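Local coordinates for endo-1,4-b-d-mannanase (Trichoderma reesei, PDB 1QNR), which hydrolyses internal beta-1,4-mannosidic bonds of mannan chains, as a TIM-barrel enzyme of glycoside hydrolase family 5, at residues W164-E169 with Q189-L194; V181-S186 with V200-E205; P109-W114 with T132-N137. One frame throughout, in Å; residues are numbered along the deposited sequence. Where two conformers were deposited one is given.

In the fold
Each of the three contacts has one segment at or just past the C-terminal end of a strand of the family 5 TIM barrel. Along the chain, interaction 3 closes before the other two begin, whereas interactions 1 and 2 alternate their segments within the beta-alpha-beta unit of strand 161-165, helix 178-194 and strand 199-201. Those two share the helix, reach neighbouring strands, and have centres about 7 Å apart. Interaction 3 joins loops on either side of helix 119-127, with its centre about 12 Å from that of interaction 1 and about 11 Å from that of interaction 2. Segments of all three run on to residues that meet bound mannose, so the packed core leads into the probable substrate cleft.

Interaction 1 (W164-E169 with Q189-L194); sequences WELGNE and QYVKSL. With BMA (beta-D-mannopyranose), chain B.
The strand end at Trp164 and the helix at Val191 come closest with their CA atoms 8.0 Å apart, a strand-to-helix spacing bridged by side chains alone, without a hydrogen bond between the segments. Val191 sits in the middle and uses its two methyl groups differently. With chi1 at 178°, CG1 stands anti to the backbone N and is directed at the indole of Trp164, where its nearest neighbour is Trp164 CD1 at 3.6 Å; CB and CG of the tryptophan lie a little farther off, so the methyl meets the pyrrole end of the indole at an oblique angle. The other methyl faces Leu166, and Val191 CG2 lies 4.3 Å from Leu166 CD2. A beta-branched residue suits this place because it offers two short apolar arms to two partners. Tryptophan suits its own because the indole can pack against the helix while its buried polar atom, NE1, is satisfied by a hydrogen bond to Asp195.

Near the end of the helix, Ser193 OG donates to Tyr190 O over 2.7 Å, in the carbonyl plane and on a lone pair, at a C=O...donor angle of 126°. Beyond the strand the chain runs on to Asn168 and Glu169, the Asn-Glu pair that in family 5 enzymes usually carries the acid/base, probably also here. Glu169 OE1 lies 2.8 Å from O4 of the bound mannose, a hydrogen bond less certain because the side chain is modelled in two positions.

Trp164 and Val191 thus join strand 161-165 to helix 178-194 of one beta-alpha-beta unit: helix 138-155 packs on the indole through Val152 and Tyr155, and Val200 of strand 199-201 also touches Val191.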
loop_
_atom_site.group_PDB
_atom_site.type_symbol
_atom_site.label_atom_id
_atom_site.label_comp_id
_atom_site.label_asym_id
_atom_site.label_seq_id
_atom_site.Cartn_x
_atom_site.Cartn_y
_atom_site.Cartn_z
ATOM N N TRP A 164 -8.566 0.593 3.287
ATOM C CA TRP A 164 -8.142 -0.829 3.445
ATOM C C TRP A 164 -7.637 -1.288 2.059
ATOM O O TRP A 164 -8.182 -0.841 1.008
ATOM C CB TRP A 164 -9.344 -1.682 3.847
ATOM C CG TRP A 164 -9.944 -1.310 5.190
ATOM C CD1 TRP A 164 -11.206 -0.874 5.419
ATOM C CD2 TRP A 164 -9.244 -1.303 6.452
ATOM N NE1 TRP A 164 -11.387 -0.642 6.777
ATOM C CE2 TRP A 164 -10.168 -0.827 7.411
ATOM C CE3 TRP A 164 -7.925 -1.592 6.855
ATOM C CZ2 TRP A 164 -9.887 -0.728 8.778
ATOM C CZ3 TRP A 164 -7.596 -1.424 8.216
ATOM C CH2 TRP A 164 -8.581 -0.970 9.133
ATOM N N GLU A 165 -6.636 -2.158 2.041
ATOM C CA GLU A 165 -6.034 -2.623 0.776
ATOM C C GLU A 165 -5.952 -4.132 0.854
ATOM O O GLU A 165 -5.491 -4.773 1.811
ATOM C CB GLU A 165 -4.676 -1.915 0.602
ATOM C CG GLU A 165 -3.934 -2.343 -0.692
ATOM C CD GLU A 165 -2.835 -1.317 -0.997
ATOM O OE1 GLU A 165 -1.738 -1.494 -0.419
ATOM O OE2 GLU A 165 -3.216 -0.321 -1.705
ATOM N N LEU A 166 -6.444 -4.776 -0.259
ATOM C CA LEU A 166 -6.546 -6.245 -0.216
ATOM C C LEU A 166 -5.180 -6.884 -0.078
ATOM O O LEU A 166 -5.072 -7.889 0.705
ATOM C CB LEU A 166 -7.336 -6.744 -1.438
ATOM C CG LEU A 166 -8.731 -6.148 -1.678
ATOM C CD1 LEU A 166 -9.482 -7.041 -2.718
ATOM C CD2 LEU A 166 -9.529 -5.966 -0.399
ATOM N N GLY A 167 -4.122 -6.427 -0.767
ATOM C CA GLY A 167 -2.797 -7.024 -0.522
ATOM C C GLY A 167 -1.746 -6.090 -1.116
ATOM O O GLY A 167 -2.028 -5.108 -1.830
ATOM N N ASN A 168 -0.478 -6.423 -0.779
ATOM C CA ASN A 168 0.639 -5.740 -1.447
ATOM C C ASN A 168 0.977 -6.478 -2.763
ATOM O O ASN A 168 1.514 -7.610 -2.697
ATOM C CB ASN A 168 1.876 -5.709 -0.573
ATOM C CG ASN A 168 3.066 -5.023 -1.283
ATOM O OD1 ASN A 168 2.953 -3.891 -1.800
ATOM N ND2 ASN A 168 4.181 -5.739 -1.318
ATOM N N GLU A 169 0.732 -5.834 -3.912
ATOM C CA GLU A 169 1.166 -6.342 -5.248
ATOM C C GLU A 169 0.603 -7.702 -5.579
ATOM O O GLU A 169 1.346 -8.571 -6.093
ATOM C CB GLU A 169 2.737 -6.352 -5.415
ATOM C CG GLU A 169 3.262 -4.930 -5.075
ATOM C CD GLU A 169 4.709 -4.741 -5.433
ATOM O OE1 GLU A 169 5.509 -5.693 -5.503
ATOM O OE2 GLU A 169 5.098 -3.555 -5.544
ATOM N N GLN A 189 -16.231 -6.817 -1.308
ATOM C CA GLN A 189 -17.594 -6.865 -0.734
ATOM C C GLN A 189 -17.565 -7.269 0.721
ATOM O O GLN A 189 -18.307 -6.655 1.565
ATOM C CB GLN A 189 -18.511 -7.862 -1.521
ATOM C CG GLN A 189 -18.928 -7.394 -2.893
ATOM C CD GLN A 189 -19.675 -8.493 -3.673
ATOM O OE1 GLN A 189 -20.089 -9.516 -3.087
ATOM N NE2 GLN A 189 -19.869 -8.239 -4.942
ATOM N N TYR A 190 -16.730 -8.234 1.134
ATOM C CA TYR A 190 -16.631 -8.616 2.561
ATOM C C TYR A 190 -16.117 -7.476 3.401
ATOM O O TYR A 190 -16.664 -7.185 4.505
ATOM C CB TYR A 190 -15.720 -9.863 2.670
ATOM C CG TYR A 190 -15.493 -10.341 4.094
ATOM C CD1 TYR A 190 -16.608 -10.719 4.862
ATOM C CD2 TYR A 190 -14.258 -10.415 4.733
ATOM C CE1 TYR A 190 -16.526 -11.127 6.209
ATOM C CE2 TYR A 190 -14.102 -10.877 6.038
ATOM C CZ TYR A 190 -15.255 -11.175 6.753
ATOM O OH TYR A 190 -15.105 -11.580 8.099
ATOM N N VAL A 191 -15.076 -6.766 2.960
ATOM C CA VAL A 191 -14.565 -5.622 3.751
ATOM C C VAL A 191 -15.653 -4.564 3.911
ATOM O O VAL A 191 -15.857 -4.053 5.055
ATOM C CB VAL A 191 -13.311 -4.975 3.079
ATOM C CG1 VAL A 191 -12.804 -3.741 3.867
ATOM C CG2 VAL A 191 -12.160 -5.992 3.012
ATOM N N LYS A 192 -16.405 -4.256 2.854
ATOM C CA LYS A 192 -17.504 -3.267 2.959
ATOM C C LYS A 192 -18.593 -3.728 3.927
ATOM O O LYS A 192 -19.282 -2.879 4.577
ATOM C CB LYS A 192 -18.096 -2.928 1.581
ATOM C CG LYS A 192 -17.085 -2.196 0.661
ATOM C CD LYS A 192 -16.844 -0.756 1.103
ATOM C CE LYS A 192 -16.242 0.057 -0.066
ATOM N NZ LYS A 192 -15.899 1.469 0.296
ATOM N N SER A 193 -18.776 -5.051 4.093
ATOM C CA SER A 193 -19.789 -5.576 5.050
ATOM C C SER A 193 -19.351 -5.428 6.493
ATOM O O SER A 193 -20.192 -5.514 7.423
ATOM C CB SER A 193 -20.068 -7.086 4.769
ATOM O OG SER A 193 -19.108 -8.014 5.319
ATOM N N LEU A 194 -18.011 -5.239 6.719
ATOM C CA LEU A 194 -17.486 -5.041 8.052
ATOM C C LEU A 194 -17.325 -3.562 8.414
ATOM O O LEU A 194 -17.168 -3.241 9.630
ATOM C CB LEU A 194 -16.031 -5.620 8.155
ATOM C CG LEU A 194 -15.957 -7.137 7.888
ATOM C CD1 LEU A 194 -14.481 -7.576 7.938
ATOM C CD2 LEU A 194 -16.708 -7.898 9.015
HETATM C C1 BMA B . 9.366 -8.373 -7.930
HETATM C C2 BMA B . 10.012 -8.629 -6.546
HETATM C C3 BMA B . 9.245 -7.875 -5.457
HETATM C C4 BMA B . 9.036 -6.421 -5.860
HETATM C C5 BMA B . 8.447 -6.260 -7.263
HETATM C C6 BMA B . 8.568 -4.781 -7.780
HETATM O O2 BMA B . 11.375 -8.181 -6.540
HETATM O O3 BMA B . 9.855 -7.951 -4.197
HETATM O O4 BMA B . 8.191 -5.822 -4.864
HETATM O O5 BMA B . 9.345 -6.940 -8.223
HETATM O O6 BMA B . 7.815 -4.869 -8.996
#

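Interaction 2 (V181-S186 with V200-E205); sequences VQWATS and VTLGDE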
loop_
_atom_site.group_PDB
_atom_site.type_symbol
_atom_site.label_atom_id
_atom_site.label_comp_id
_atom_site.label_asym_id
_atom_site.label_seq_id
_atom_site.Cartn_x
_atom_site.Cartn_y
_atom_site.Cartn_z
ATOM N N VAL A 181 -9.958 -10.975 -10.668
ATOM C CA VAL A 181 -11.215 -10.173 -10.678
ATOM C C VAL A 181 -12.218 -10.782 -9.708
ATOM O O VAL A 181 -12.838 -10.044 -8.907
ATOM C CB VAL A 181 -11.791 -10.082 -12.097
ATOM C CG1 VAL A 181 -13.165 -9.409 -12.036
ATOM C CG2 VAL A 181 -10.889 -9.265 -13.053
ATOM N N GLN A 182 -12.453 -12.098 -9.744
ATOM C CA GLN A 182 -13.467 -12.709 -8.875
ATOM C C GLN A 182 -13.059 -12.690 -7.418
ATOM O O GLN A 182 -13.918 -12.383 -6.551
ATOM C CB GLN A 182 -13.854 -14.177 -9.297
ATOM C CG GLN A 182 -14.463 -14.275 -10.717
ATOM C CD GLN A 182 -15.572 -13.282 -10.973
ATOM O OE1 GLN A 182 -16.504 -13.073 -10.126
ATOM N NE2 GLN A 182 -15.536 -12.522 -12.077
ATOM N N TRP A 183 -11.778 -12.897 -7.098
ATOM C CA TRP A 183 -11.335 -12.835 -5.681
ATOM C C TRP A 183 -11.443 -11.390 -5.168
ATOM O O TRP A 183 -11.999 -11.172 -4.057
ATOM C CB TRP A 183 -9.858 -13.299 -5.677
ATOM C CG TRP A 183 -9.183 -13.120 -4.327
ATOM C CD1 TRP A 183 -9.280 -13.972 -3.230
ATOM C CD2 TRP A 183 -8.285 -12.054 -3.933
ATOM N NE1 TRP A 183 -8.573 -13.460 -2.165
ATOM C CE2 TRP A 183 -7.955 -12.278 -2.593
ATOM C CE3 TRP A 183 -7.797 -10.920 -4.609
ATOM C CZ2 TRP A 183 -7.067 -11.432 -1.931
ATOM C CZ3 TRP A 183 -6.909 -10.064 -3.905
ATOM C CH2 TRP A 183 -6.565 -10.319 -2.558
ATOM N N ALA A 184 -10.986 -10.399 -5.947
ATOM C CA ALA A 184 -11.063 -9.019 -5.455
ATOM C C ALA A 184 -12.492 -8.528 -5.303
ATOM O O ALA A 184 -12.805 -7.763 -4.358
ATOM C CB ALA A 184 -10.285 -8.088 -6.403
ATOM N N THR A 185 -13.398 -9.006 -6.192
ATOM C CA THR A 185 -14.813 -8.646 -6.060
ATOM C C THR A 185 -15.351 -9.199 -4.750
ATOM O O THR A 185 -16.005 -8.422 -3.934
ATOM C CB THR A 185 -15.590 -9.234 -7.289
ATOM O OG1 THR A 185 -15.157 -8.610 -8.480
ATOM C CG2 THR A 185 -17.108 -9.019 -7.146
ATOM N N SER A 186 -15.185 -10.477 -4.455
ATOM C CA SER A 186 -15.709 -11.074 -3.225
ATOM C C SER A 186 -15.072 -10.513 -1.955
ATOM O O SER A 186 -15.798 -10.199 -0.954
ATOM C CB SER A 186 -15.480 -12.608 -3.261
ATOM O OG SER A 186 -16.138 -13.150 -2.119
ATOM N N VAL A 200 -11.853 1.302 -0.036
ATOM C CA VAL A 200 -11.181 0.026 -0.264
ATOM C C VAL A 200 -10.500 0.070 -1.647
ATOM O O VAL A 200 -11.029 0.568 -2.637
ATOM C CB VAL A 200 -12.165 -1.138 -0.190
ATOM C CG1 VAL A 200 -11.528 -2.537 -0.355
ATOM C CG2 VAL A 200 -12.936 -1.156 1.159
ATOM N N THR A 201 -9.273 -0.542 -1.721
ATOM C CA THR A 201 -8.522 -0.572 -2.979
ATOM C C THR A 201 -7.767 -1.920 -3.082
ATOM O O THR A 201 -7.638 -2.659 -2.082
ATOM C CB THR A 201 -7.544 0.630 -3.092
ATOM O OG1 THR A 201 -7.016 0.722 -4.450
ATOM C CG2 THR A 201 -6.414 0.491 -2.098
ATOM N N LEU A 202 -7.289 -2.296 -4.273
ATOM C CA LEU A 202 -6.680 -3.599 -4.484
ATOM C C LEU A 202 -5.193 -3.667 -4.036
ATOM O O LEU A 202 -4.870 -4.708 -3.400
ATOM C CB LEU A 202 -6.800 -3.945 -6.003
ATOM C CG LEU A 202 -6.206 -5.306 -6.455
ATOM C CD1 LEU A 202 -6.715 -6.491 -5.640
ATOM C CD2 LEU A 202 -6.511 -5.545 -7.965
ATOM N N GLY A 203 -4.363 -2.653 -4.321
ATOM C CA GLY A 203 -2.937 -2.770 -3.998
ATOM C C GLY A 203 -2.060 -3.342 -5.117
ATOM O O GLY A 203 -0.902 -3.629 -4.862
ATOM N N ASP A 204 -2.648 -3.596 -6.285
ATOM C CA ASP A 204 -1.835 -4.084 -7.416
ATOM C C ASP A 204 -0.903 -3.027 -7.956
ATOM O O ASP A 204 -0.983 -1.808 -7.756
ATOM C CB ASP A 204 -2.813 -4.599 -8.515
ATOM C CG ASP A 204 -3.626 -3.449 -9.061
ATOM O OD1 ASP A 204 -4.332 -2.745 -8.268
ATOM O OD2 ASP A 204 -3.590 -3.176 -10.306
ATOM N N GLU A 205 0.066 -3.578 -8.742
ATOM C CA GLU A 205 1.087 -2.745 -9.431
ATOM C C GLU A 205 0.610 -1.986 -10.645
ATOM O O GLU A 205 1.318 -1.128 -11.242
ATOM C CB GLU A 205 2.245 -3.649 -9.799
ATOM C CG GLU A 205 2.946 -4.320 -8.586
ATOM C CD GLU A 205 3.780 -5.523 -9.067
ATOM O OE1 GLU A 205 3.075 -6.575 -9.151
ATOM O OE2 GLU A 205 4.999 -5.478 -9.416
#
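Leu202, just past strand 199-201, packs against Trp183 and Ala184 of helix 178-194, within a beta-alpha-beta crossover of the TIM barrel. A single methyl group of the leucine does the touching. Chi1 of 180° places Leu202 CG anti to the backbone N, and from there CD1 extends toward the helix, into the angle between its two partners. One of them is the smallest side chain available: Ala184 CB points at the other segment and comes to 4.0 Å from Leu202 CD1, so that helix and chain can approach until the CA atoms of Ala184 and Leu202 are 7.0 Å apart. Leu166, from the loop after the neighbouring strand, touches Ala184 as well.

Trp183 supplies the other partner. Its CB does not point straight at Leu202, but the long indole reaches across, and Trp183 CZ3 lies 4.0 Å from Leu202 CD1. The methyl stands at the ring edge, near the ring plane, which leaves the indole faces to other neighbours. Tyr135 meets this ring edge-to-face, and NE1, buried like the rest of the residue, is hydrogen-bonded to Gln141.

The backbone then turns at Gly203, whose backbone angles would press a beta carbon against Leu202 O; glycine avoids that collision. Two residues on, Glu205 reaches the bound mannose: its OE2 is paired with Arg171 and hydrogen-bonded to O6 of the sugar.

On the helix itself, Val181 O receives two bonds from one residue: Thr185 N arrives from one face of the carbonyl plane and Thr185 OG1 from the opposite face, the hydroxyl 2.8 Å away and tilted 35° from that plane.

Interaction 3 (P109-W114 with T132-N137); sequences PFVNNW and TTWYTN. With BMA (beta-D-mannopyranose), chain B; NAG (2-acetamido-2-deoxy-beta-D-glucopyranose), chain F.
An apolar contact between Val111 and Trp134, with Asn113 and Tyr135 close beside it, joins the loop after strand 105-109 to the short 3-10 segment that precedes helix 138-155. Val111 CG1 approaches Trp134 CH2 to 4.1 Å, meeting the ring obliquely. That methyl occupies the crowded position between the backbone N and the carbonyl carbon (chi1 65°), a placement that carries it toward the tryptophan. Trp134 turns an edge to Tyr135: its CE3 lies 3.7 Å above the tyrosine plane, offset toward the rim.

Asn113 and Tyr135 cross at about a right angle, their amide and ring planes 25° apart. Tyr135 OH and Asn113 OD1 are 3.9 Å from each other, and each is held by the backbone of Arg171, the hydroxyl by its O and the amide oxygen by its N; a phenol and an amide suit this place because between them they serve both polar atoms of that backbone.

As in other family 5 TIM barrels, the loops after the strands line the cleft, and Trp114 is probably part of it. Asn113 ND2 lies 3.4 Å above one face of the Trp114 indole, over its centre. On the opposite face sits the bound mannose, whose C3 is 3.6 Å from Trp114 CE2, a CH-pi type of stacking common between sugars and aromatic rings. Replacing Trp114 by an alanine would probably leave this face of the mannose without its platform and Asn113 ND2 without the ring it lies over.

Away from the contact, Thr133 CG2 lies 3.7 Å from O5 of the N-acetylglucosamine of a protein-attached glycan near Asn130, and Asn137 caps helix 138-155 by accepting a hydrogen bond from Ala140 N.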
loop_
_atom_site.group_PDB
_atom_site.type_symbol
_atom_site.label_atom_id
_atom_site.label_comp_id
_atom_site.label_asym_id
_atom_site.label_seq_id
_atom_site.Cartn_x
_atom_site.Cartn_y
_atom_site.Cartn_z
ATOM N N PRO A 109 -2.531 -2.675 3.832
ATOM C CA PRO A 109 -2.779 -3.961 3.147
ATOM C C PRO A 109 -2.763 -5.134 4.123
ATOM O O PRO A 109 -2.014 -5.161 5.114
ATOM C CB PRO A 109 -1.592 -4.078 2.106
ATOM C CG PRO A 109 -0.491 -3.298 2.822
ATOM C CD PRO A 109 -1.184 -2.129 3.520
ATOM N N PHE A 110 -3.567 -6.201 3.803
ATOM C CA PHE A 110 -3.773 -7.348 4.684
ATOM C C PHE A 110 -2.874 -8.561 4.469
ATOM O O PHE A 110 -2.811 -9.378 5.407
ATOM C CB PHE A 110 -5.255 -7.843 4.609
ATOM C CG PHE A 110 -6.306 -6.791 4.890
ATOM C CD1 PHE A 110 -6.365 -6.173 6.151
ATOM C CD2 PHE A 110 -7.243 -6.458 3.911
ATOM C CE1 PHE A 110 -7.358 -5.240 6.419
ATOM C CE2 PHE A 110 -8.229 -5.493 4.198
ATOM C CZ PHE A 110 -8.304 -4.891 5.451
ATOM N N VAL A 111 -2.230 -8.672 3.313
ATOM C CA VAL A 111 -1.343 -9.834 3.014
ATOM C C VAL A 111 -0.306 -9.335 1.985
ATOM O O VAL A 111 -0.555 -8.389 1.210
ATOM C CB VAL A 111 -2.150 -11.040 2.462
ATOM C CG1 VAL A 111 -2.784 -10.744 1.104
ATOM C CG2 VAL A 111 -1.318 -12.338 2.439
ATOM N N ASN A 112 0.837 -10.026 1.946
ATOM C CA ASN A 112 1.869 -9.735 0.913
ATOM C C ASN A 112 1.789 -10.799 -0.216
ATOM O O ASN A 112 1.684 -12.007 0.098
ATOM C CB ASN A 112 3.261 -9.836 1.550
ATOM C CG ASN A 112 4.312 -9.037 0.748
ATOM O OD1 ASN A 112 4.083 -8.509 -0.343
ATOM N ND2 ASN A 112 5.502 -8.882 1.337
ATOM N N ASN A 113 1.911 -10.334 -1.491
ATOM C CA ASN A 113 2.080 -11.333 -2.562
ATOM C C ASN A 113 3.415 -12.055 -2.363
ATOM O O ASN A 113 3.534 -13.279 -2.586
ATOM C CB ASN A 113 2.086 -10.626 -3.930
ATOM C CG ASN A 113 2.133 -11.621 -5.084
ATOM O OD1 ASN A 113 1.108 -12.281 -5.335
ATOM N ND2 ASN A 113 3.228 -11.720 -5.837
ATOM N N TRP A 114 4.422 -11.315 -1.924
ATOM C CA TRP A 114 5.789 -11.837 -1.772
ATOM C C TRP A 114 6.075 -12.407 -0.408
ATOM O O TRP A 114 5.267 -12.224 0.534
ATOM C CB TRP A 114 6.801 -10.665 -2.087
ATOM C CG TRP A 114 6.476 -9.996 -3.391
ATOM C CD1 TRP A 114 5.935 -8.724 -3.550
ATOM C CD2 TRP A 114 6.581 -10.536 -4.715
ATOM N NE1 TRP A 114 5.706 -8.448 -4.883
ATOM C CE2 TRP A 114 6.096 -9.545 -5.619
ATOM C CE3 TRP A 114 6.942 -11.790 -5.242
ATOM C CZ2 TRP A 114 6.057 -9.748 -7.005
ATOM C CZ3 TRP A 114 6.932 -11.984 -6.619
ATOM C CH2 TRP A 114 6.463 -10.962 -7.490
ATOM N N THR A 132 -0.566 -19.735 -6.998
ATOM C CA THR A 132 -1.689 -19.355 -7.868
ATOM C C THR A 132 -3.027 -20.014 -7.451
ATOM O O THR A 132 -4.093 -19.357 -7.619
ATOM C CB THR A 132 -1.352 -19.563 -9.358
ATOM O OG1 THR A 132 -1.021 -20.960 -9.534
ATOM C CG2 THR A 132 -0.113 -18.710 -9.787
ATOM N N THR A 133 -2.970 -21.171 -6.829
ATOM C CA THR A 133 -4.239 -21.755 -6.319
ATOM C C THR A 133 -4.635 -21.109 -4.993
ATOM O O THR A 133 -5.793 -21.320 -4.539
ATOM C CB THR A 133 -4.176 -23.283 -6.128
ATOM O OG1 THR A 133 -3.274 -23.628 -5.103
ATOM C CG2 THR A 133 -3.730 -23.942 -7.455
ATOM N N TRP A 134 -3.792 -20.280 -4.357
ATOM C CA TRP A 134 -4.110 -19.621 -3.085
ATOM C C TRP A 134 -5.450 -18.905 -3.117
ATOM O O TRP A 134 -6.267 -18.980 -2.151
ATOM C CB TRP A 134 -2.995 -18.589 -2.731
ATOM C CG TRP A 134 -3.278 -17.845 -1.410
ATOM C CD1 TRP A 134 -2.957 -18.250 -0.167
ATOM C CD2 TRP A 134 -3.819 -16.511 -1.262
ATOM N NE1 TRP A 134 -3.395 -17.324 0.813
ATOM C CE2 TRP A 134 -3.856 -16.230 0.131
ATOM C CE3 TRP A 134 -4.292 -15.561 -2.175
ATOM C CZ2 TRP A 134 -4.397 -15.024 0.618
ATOM C CZ3 TRP A 134 -4.766 -14.338 -1.658
ATOM C CH2 TRP A 134 -4.803 -14.063 -0.287
ATOM N N TYR A 135 -5.746 -18.218 -4.227
ATOM C CA TYR A 135 -6.961 -17.413 -4.377
ATOM C C TYR A 135 -8.245 -18.231 -4.221
ATOM O O TYR A 135 -9.290 -17.610 -3.877
ATOM C CB TYR A 135 -6.975 -16.691 -5.750
ATOM C CG TYR A 135 -5.852 -15.626 -5.821
ATOM C CD1 TYR A 135 -5.977 -14.363 -5.253
ATOM C CD2 TYR A 135 -4.630 -15.959 -6.449
ATOM C CE1 TYR A 135 -4.920 -13.445 -5.267
ATOM C CE2 TYR A 135 -3.562 -15.039 -6.491
ATOM C CZ TYR A 135 -3.738 -13.785 -5.899
ATOM O OH TYR A 135 -2.702 -12.846 -5.881
ATOM N N THR A 136 -8.195 -19.546 -4.513
ATOM C CA THR A 136 -9.428 -20.365 -4.419
ATOM C C THR A 136 -9.216 -21.509 -3.455
ATOM O O THR A 136 -10.011 -22.510 -3.472
ATOM C CB THR A 136 -9.758 -20.932 -5.834
ATOM O OG1 THR A 136 -8.661 -21.621 -6.448
ATOM C CG2 THR A 136 -10.218 -19.817 -6.742
ATOM N N ASN A 137 -8.208 -21.474 -2.580
ATOM C CA ASN A 137 -7.952 -22.497 -1.536
ATOM C C ASN A 137 -8.873 -22.217 -0.340
ATOM O O ASN A 137 -8.727 -21.160 0.311
ATOM C CB ASN A 137 -6.458 -22.468 -1.171
ATOM C CG ASN A 137 -6.006 -23.413 -0.086
ATOM O OD1 ASN A 137 -6.723 -23.584 0.926
ATOM N ND2 ASN A 137 -4.813 -23.981 -0.237
HETATM C C1 BMA B . 9.366 -8.373 -7.930
HETATM C C2 BMA B . 10.012 -8.629 -6.546
HETATM C C3 BMA B . 9.245 -7.875 -5.457
HETATM C C4 BMA B . 9.036 -6.421 -5.860
HETATM C C5 BMA B . 8.447 -6.260 -7.263
HETATM C C6 BMA B . 8.568 -4.781 -7.780
HETATM O O2 BMA B . 11.375 -8.181 -6.540
HETATM O O3 BMA B . 9.855 -7.951 -4.197
HETATM O O4 BMA B . 8.191 -5.822 -4.864
HETATM O O5 BMA B . 9.345 -6.940 -8.223
HETATM O O6 BMA B . 7.815 -4.869 -8.996
HETATM C C1 NAG F . 0.033 -24.751 -9.392
HETATM C C2 NAG F . 0.903 -25.068 -10.591
HETATM C C3 NAG F . -0.041 -25.046 -11.773
HETATM C C4 NAG F . -1.120 -26.099 -11.455
HETATM C C5 NAG F . -1.932 -25.699 -10.182
HETATM C C6 NAG F . -3.017 -26.728 -9.901
HETATM C C7 NAG F . 3.319 -24.474 -10.650
HETATM C C8 NAG F . 4.299 -23.367 -10.803
HETATM N N2 NAG F . 2.012 -24.094 -10.578
HETATM O O3 NAG F . 0.720 -25.472 -12.914
HETATM O O4 NAG F . -2.055 -26.253 -12.527
HETATM O O5 NAG F . -0.982 -25.712 -9.119
HETATM O O6 NAG F . -2.456 -27.995 -9.718
HETATM O O7 NAG F . 3.646 -25.591 -10.599
#